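Local atomic coordinates of putative carbohydrate-active enzyme (Uncultured organism, PDB entry 5WH8), a protein that probably hydrolyses O-glycosidic bonds of cellulose-type polysaccharides through this family 5 glycoside hydrolase domain, one part of a longer multi-modular protein. Residues A[55-60]-A[292-297]; A[155-160]-A[183-188]. All blocks are in the same frame, centred on the assembly; numbering follows the deposited sequence.

Contact 1. Residues A[55-60]-A[292-297]; sequences VKDWNI and DWNMVS
The indole of Trp58 sets its five-membered ring against Trp293 O and Asn294 OD1 and its six-membered ring against Val296 CG1. The bond from CA to CB runs past segment 292-297, and with chi1 at -59° CG lies opposite the carbonyl carbon, which carries the ring across. CD1 is the first ring atom to meet the other segment, 3.2 Å from Asn294 OD1. Next comes NE1, whose N-H goes to Trp293 O at 3.0 Å; the carbonyl oxygen lies near the ring plane, at the edge, yet the bond is bent, with an N-H...O angle of 139°. Beyond it, CZ2 lies 3.5 Å from Val296 CG1, and CH2 ends the row 3.8 Å from the same methyl. The fold is a (beta/alpha)8 (TIM) barrel: helix 48-56 follows strand 32-36, the loop 292-297 comes after strand 268-273 and leads into helix 298-307, and these two strands are neighbours where the barrel closes. Asp57 and Trp58 lie where helix 48-56 gives way to the turn toward strand 62-68, and there they meet the loop ahead of helix 298-307. A second link is Asn294 ND2 to Asp57 OD2, 2.9 Å and nearly straight at 166°. The oxygen lies in the amide plane of Asn294, whereas the donor comes from above the carboxylate plane; the two side chains cross at about a right angle. Asn294 OD1 packs 3.3 Å from Asp57 CB and accepts a hydrogen bond from Lys304 NZ. Lys304 also forms a cation-pi contact with the Trp58 ring, while Phe273 meets that ring edge-to-face.

Contact 2. Residues A[155-160]-A[183-188]; sequences VKWADV and GTPTWS. With EDO (1,2-ethanediol), chain H.
Val155 O takes a hydrogen bond from a water molecule at 2.7 Å, and that water in turn accepts the backbone N-H of Thr186 at 3.0 Å (Thr186 N to the water oxygen), a one-water bridge between the segments. In the TIM barrel, segment 155-160 opens the helix 157-172 and segment 183-188 directly follows strand 180-182, so the contact joins the start of an outer helix to the loop at the C-terminal end of the next strand. Thr186, Trp187 and Ser188 all have positive phi and psi, giving a left-handed helical turn. It is braced by Thr184 N donating to Ser188 OG at 3.1 Å, and Ser188 OG is also bonded to Asn148 O. The other segment is held by half of a capping box: Lys156, the N-cap residue, gives its backbone N-H to Asp159 OD2 at 3.0 Å, on the anti lone pair. A 1,2-ethanediol, probably from the crystallisation liquor, gives one hydroxyl to each oxygen of that carboxylate. Pro185 is the apolar link, pressing its ring on the helix start, with CG 3.4 Å from Trp157 N and CB beside Val155 O. The Trp157 side chain stands with CG opposite its own backbone N (chi1 171°), which brings the indole to Pro185, CE3 4.0 Å from Pro185 CD, the two side chains crossing obliquely. Trp157 NE1 turns elsewhere, to Asp197 O. The six-membered ring instead brings an edge to Gly183: Gly183 O lies in the ring plane, 3.7 Å from Trp157 CZ3. That buried oxygen has no hydrogen-bonding partner in the model; Val160 CG1 lies 3.3 Å from it.

How the contacts relate
Contacts 1 and 2 lie on opposite sides of the chain's centre, their own centres about 34 Å apart and their nearest atoms about 21 Å apart. Along the chain, both segments of contact 2 fall between those of contact 1; the segments of contact 2 are 23 residues apart at their closest ends, those of contact 1 232. Contact 1 lies at the surface, contact 2 is mostly buried. In TIM-barrel glycosidases the active site is at the C-terminal ends of the strands; segment 183-188 emerges from that end, and Trp187 packs on Glu149, which sits in the Asn-Glu-Pro sequence after strand 142-145 that in family 5 enzymes usually carries the acid/base glutamate.

Contact 1. Residues A[55-60]-A[292-297]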
loop_
_atom_site.group_PDB
_atom_site.type_symbol
_atom_site.label_atom_id
_atom_site.label_comp_id
_atom_site.label_asym_id
_atom_site.label_seq_id
_atom_site.Cartn_x
_atom_site.Cartn_y
_atom_site.Cartn_z
ATOM N N VAL A 55 -12.419 8.925 -3.375
ATOM C CA VAL A 55 -11.898 9.471 -4.631
ATOM C C VAL A 55 -12.417 10.876 -4.900
ATOM O O VAL A 55 -11.624 11.800 -5.150
ATOM C CB VAL A 55 -12.247 8.524 -5.798
ATOM C CG1 VAL A 55 -11.813 9.113 -7.139
ATOM C CG2 VAL A 55 -11.574 7.172 -5.589
ATOM N N LYS A 56 -13.734 11.049 -4.834
ATOM C CA LYS A 56 -14.330 12.337 -5.184
ATOM C C LYS A 56 -14.160 13.424 -4.125
ATOM O O LYS A 56 -14.030 14.604 -4.486
ATOM C CB LYS A 56 -15.825 12.174 -5.481
ATOM C CG LYS A 56 -16.150 11.214 -6.615
ATOM C CD LYS A 56 -15.503 11.573 -7.958
ATOM C CE LYS A 56 -16.089 12.836 -8.572
ATOM N NZ LYS A 56 -15.493 13.115 -9.913
ATOM N N ASP A 57 -14.186 13.050 -2.845
ATOM C CA ASP A 57 -14.109 14.008 -1.736
ATOM C C ASP A 57 -12.740 14.100 -1.049
ATOM O O ASP A 57 -12.332 15.182 -0.643
ATOM C CB ASP A 57 -15.156 13.670 -0.658
ATOM C CG ASP A 57 -16.571 13.529 -1.214
ATOM O OD1 ASP A 57 -16.929 14.252 -2.173
ATOM O OD2 ASP A 57 -17.330 12.707 -0.672
ATOM N N TRP A 58 -12.032 12.986 -0.870
ATOM C CA TRP A 58 -10.709 13.060 -0.244
ATOM C C TRP A 58 -9.587 13.175 -1.291
ATOM O O TRP A 58 -8.448 13.399 -0.915
ATOM C CB TRP A 58 -10.406 11.843 0.652
ATOM C CG TRP A 58 -11.308 11.526 1.823
ATOM C CD1 TRP A 58 -12.677 11.627 1.900
ATOM C CD2 TRP A 58 -10.874 11.008 3.082
ATOM N NE1 TRP A 58 -13.108 11.188 3.131
ATOM C CE2 TRP A 58 -12.019 10.810 3.877
ATOM C CE3 TRP A 58 -9.620 10.683 3.613
ATOM C CZ2 TRP A 58 -11.952 10.303 5.166
ATOM C CZ3 TRP A 58 -9.550 10.184 4.880
ATOM C CH2 TRP A 58 -10.708 9.992 5.659
ATOM N N ASN A 59 -9.893 12.966 -2.573
ATOM C CA ASN A 59 -8.914 13.127 -3.651
ATOM C C ASN A 59 -7.772 12.099 -3.597
ATOM O O ASN A 59 -6.635 12.414 -3.957
ATOM C CB ASN A 59 -8.332 14.547 -3.634
ATOM C CG ASN A 59 -9.410 15.610 -3.576
ATOM O OD1 ASN A 59 -9.533 16.351 -2.593
ATOM N ND2 ASN A 59 -10.211 15.679 -4.625
ATOM N N ILE A 60 -8.056 10.864 -3.177
ATOM C CA ILE A 60 -6.986 9.867 -3.117
ATOM C C ILE A 60 -6.584 9.417 -4.518
ATOM O O ILE A 60 -7.396 9.463 -5.451
ATOM C CB ILE A 60 -7.345 8.597 -2.284
ATOM C CG1 ILE A 60 -8.455 7.730 -2.910
ATOM C CG2 ILE A 60 -7.679 8.982 -0.832
ATOM C CD1 ILE A 60 -8.590 6.351 -2.267
ATOM N N ASP A 292 -21.431 8.186 6.583
ATOM C CA ASP A 292 -20.869 9.516 6.345
ATOM C C ASP A 292 -19.348 9.416 6.266
ATOM O O ASP A 292 -18.637 9.529 7.262
ATOM C CB ASP A 292 -21.297 10.496 7.449
ATOM C CG ASP A 292 -20.951 11.934 7.121
ATOM O OD1 ASP A 292 -20.159 12.162 6.192
ATOM O OD2 ASP A 292 -21.466 12.864 7.805
ATOM N N TRP A 293 -18.870 9.189 5.055
ATOM C CA TRP A 293 -17.474 8.866 4.825
ATOM C C TRP A 293 -16.561 10.080 4.906
ATOM O O TRP A 293 -15.351 9.946 4.721
ATOM C CB TRP A 293 -17.352 8.180 3.459
ATOM C CG TRP A 293 -18.283 7.014 3.353
ATOM C CD1 TRP A 293 -19.341 6.865 2.479
ATOM C CD2 TRP A 293 -18.258 5.840 4.161
ATOM N NE1 TRP A 293 -19.965 5.660 2.709
ATOM C CE2 TRP A 293 -19.325 5.012 3.734
ATOM C CE3 TRP A 293 -17.448 5.404 5.209
ATOM C CZ2 TRP A 293 -19.600 3.781 4.341
ATOM C CZ3 TRP A 293 -17.714 4.162 5.805
ATOM C CH2 TRP A 293 -18.784 3.371 5.359
ATOM N N ASN A 294 -17.120 11.247 5.227
ATOM C CA ASN A 294 -16.337 12.456 5.434
ATOM C C ASN A 294 -16.361 12.917 6.903
ATOM O O ASN A 294 -15.852 13.991 7.244
ATOM C CB ASN A 294 -16.833 13.563 4.502
ATOM C CG ASN A 294 -16.499 13.279 3.046
ATOM O OD1 ASN A 294 -15.343 13.317 2.660
ATOM N ND2 ASN A 294 -17.506 12.985 2.241
ATOM N N MET A 295 -16.940 12.099 7.775
ATOM C CA MET A 295 -16.949 12.381 9.217
ATOM C C MET A 295 -15.608 11.982 9.832
ATOM O O MET A 295 -15.481 10.929 10.471
ATOM C CB MET A 295 -18.090 11.648 9.904
ATOM C CG MET A 295 -18.312 12.092 11.343
ATOM S SD MET A 295 -18.870 13.810 11.521
ATOM C CE MET A 295 -20.636 13.592 11.237
ATOM N N VAL A 296 -14.612 12.833 9.602
ATOM C CA VAL A 296 -13.216 12.524 9.918
ATOM C C VAL A 296 -12.856 12.794 11.376
ATOM O O VAL A 296 -13.419 13.680 12.027
ATOM C CB VAL A 296 -12.241 13.319 9.032
ATOM C CG1 VAL A 296 -12.291 12.802 7.591
ATOM C CG2 VAL A 296 -12.523 14.801 9.068
ATOM N N SER A 297 -11.913 12.003 11.864
ATOM C CA SER A 297 -11.235 12.219 13.128
ATOM C C SER A 297 -10.205 13.348 13.016
ATOM O O SER A 297 -10.003 13.892 11.933
ATOM C CB SER A 297 -10.512 10.942 13.540
ATOM O OG SER A 297 -9.487 10.665 12.594
#

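Contact 2. Residues A[155-160]-A[183-188]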
loop_
_atom_site.group_PDB
_atom_site.type_symbol
_atom_site.label_atom_id
_atom_site.label_comp_id
_atom_site.label_asym_id
_atom_site.label_seq_id
_atom_site.Cartn_x
_atom_site.Cartn_y
_atom_site.Cartn_z
ATOM N N VAL A 155 14.352 -12.881 11.553
ATOM C CA VAL A 155 13.958 -12.616 10.172
ATOM C C VAL A 155 14.853 -11.546 9.560
ATOM O O VAL A 155 14.648 -10.357 9.782
ATOM C CB VAL A 155 12.478 -12.192 10.098
ATOM C CG1 VAL A 155 12.054 -11.938 8.665
ATOM C CG2 VAL A 155 11.612 -13.306 10.695
ATOM N N LYS A 156 15.858 -12.001 8.808
ATOM C CA LYS A 156 16.839 -11.123 8.182
ATOM C C LYS A 156 16.496 -10.878 6.723
ATOM O O LYS A 156 15.619 -11.540 6.153
ATOM C CB LYS A 156 18.248 -11.724 8.274
ATOM C CG LYS A 156 18.691 -12.150 9.660
ATOM C CD LYS A 156 18.742 -10.963 10.592
ATOM C CE LYS A 156 19.412 -11.299 11.917
ATOM N NZ LYS A 156 19.130 -10.253 12.942
ATOM N N TRP A 157 17.193 -9.933 6.100
ATOM C CA TRP A 157 16.961 -9.676 4.683
ATOM C C TRP A 157 17.166 -10.967 3.847
ATOM O O TRP A 157 16.379 -11.248 2.946
ATOM C CB TRP A 157 17.847 -8.519 4.157
ATOM C CG TRP A 157 17.759 -8.401 2.683
ATOM C CD1 TRP A 157 18.782 -8.541 1.792
ATOM C CD2 TRP A 157 16.571 -8.169 1.894
ATOM N NE1 TRP A 157 18.311 -8.414 0.510
ATOM C CE2 TRP A 157 16.959 -8.178 0.544
ATOM C CE3 TRP A 157 15.225 -7.952 2.209
ATOM C CZ2 TRP A 157 16.045 -7.995 -0.505
ATOM C CZ3 TRP A 157 14.315 -7.758 1.173
ATOM C CH2 TRP A 157 14.728 -7.799 -0.173
ATOM N N ALA A 158 18.165 -11.784 4.167
ATOM C CA ALA A 158 18.344 -13.059 3.465
ATOM C C ALA A 158 17.071 -13.905 3.437
ATOM O O ALA A 158 16.746 -14.499 2.411
ATOM C CB ALA A 158 19.481 -13.862 4.099
ATOM N N ASP A 159 16.336 -13.938 4.546
ATOM C CA ASP A 159 15.103 -14.705 4.630
ATOM C C ASP A 159 13.971 -14.071 3.815
ATOM O O ASP A 159 13.203 -14.772 3.126
ATOM C CB ASP A 159 14.688 -14.851 6.084
ATOM C CG ASP A 159 15.786 -15.454 6.928
ATOM O OD1 ASP A 159 16.123 -16.634 6.677
ATOM O OD2 ASP A 159 16.346 -14.741 7.782
ATOM N N VAL A 160 13.851 -12.750 3.875
ATOM C CA VAL A 160 12.848 -12.082 3.053
ATOM C C VAL A 160 13.165 -12.231 1.556
ATOM O O VAL A 160 12.265 -12.406 0.731
ATOM C CB VAL A 160 12.729 -10.567 3.425
ATOM C CG1 VAL A 160 11.677 -9.856 2.569
ATOM C CG2 VAL A 160 12.396 -10.413 4.904
ATOM N N GLY A 183 8.492 -6.093 1.085
ATOM C CA GLY A 183 8.719 -5.707 2.464
ATOM C C GLY A 183 10.158 -5.922 2.889
ATOM O O GLY A 183 10.911 -6.641 2.215
ATOM N N THR A 184 10.540 -5.274 3.988
ATOM C CA THR A 184 11.915 -5.346 4.483
ATOM C C THR A 184 11.906 -5.666 5.981
ATOM O O THR A 184 10.851 -5.599 6.631
ATOM C CB THR A 184 12.681 -4.037 4.175
ATOM O OG1 THR A 184 11.974 -2.899 4.683
ATOM C CG2 THR A 184 12.877 -3.885 2.642
ATOM N N PRO A 185 13.053 -6.115 6.524
ATOM C CA PRO A 185 13.064 -6.525 7.940
ATOM C C PRO A 185 12.765 -5.404 8.946
ATOM O O PRO A 185 12.777 -4.210 8.627
ATOM C CB PRO A 185 14.497 -7.058 8.137
ATOM C CG PRO A 185 14.950 -7.455 6.771
ATOM C CD PRO A 185 14.321 -6.440 5.836
ATOM N N THR A 186 12.488 -5.835 10.176
ATOM C CA THR A 186 12.153 -4.964 11.302
ATOM C C THR A 186 10.938 -4.061 10.956
ATOM O O THR A 186 10.966 -2.829 11.036
ATOM C CB THR A 186 13.379 -4.142 11.757
ATOM O OG1 THR A 186 14.521 -5.009 11.902
ATOM C CG2 THR A 186 13.100 -3.480 13.095
ATOM N N TRP A 187 9.850 -4.729 10.579
ATOM C CA TRP A 187 8.581 -4.080 10.251
ATOM C C TRP A 187 8.755 -3.071 9.119
ATOM O O TRP A 187 8.250 -1.937 9.171
ATOM C CB TRP A 187 7.952 -3.401 11.480
ATOM C CG TRP A 187 7.577 -4.357 12.603
ATOM C CD1 TRP A 187 6.426 -5.103 12.707
ATOM C CD2 TRP A 187 8.364 -4.685 13.750
ATOM N NE1 TRP A 187 6.449 -5.855 13.862
ATOM C CE2 TRP A 187 7.621 -5.609 14.522
ATOM C CE3 TRP A 187 9.608 -4.260 14.221
ATOM C CZ2 TRP A 187 8.096 -6.135 15.715
ATOM C CZ3 TRP A 187 10.074 -4.790 15.416
ATOM C CH2 TRP A 187 9.307 -5.706 16.152
ATOM N N SER A 188 9.440 -3.540 8.074
ATOM C CA SER A 188 9.747 -2.748 6.869
ATOM C C SER A 188 10.448 -1.432 7.225
ATOM O O SER A 188 10.102 -0.342 6.721
ATOM C CB SER A 188 8.487 -2.525 6.012
ATOM O OG SER A 188 8.163 -3.739 5.367
HETATM C C1 EDO H . 19.813 -16.531 7.891
HETATM O O1 EDO H . 19.117 -15.278 7.909
HETATM C C2 EDO H . 19.137 -17.563 8.786
HETATM O O2 EDO H . 17.743 -17.696 8.496
HETATM O O HOH W 1 12.803 -8.698 10.931
#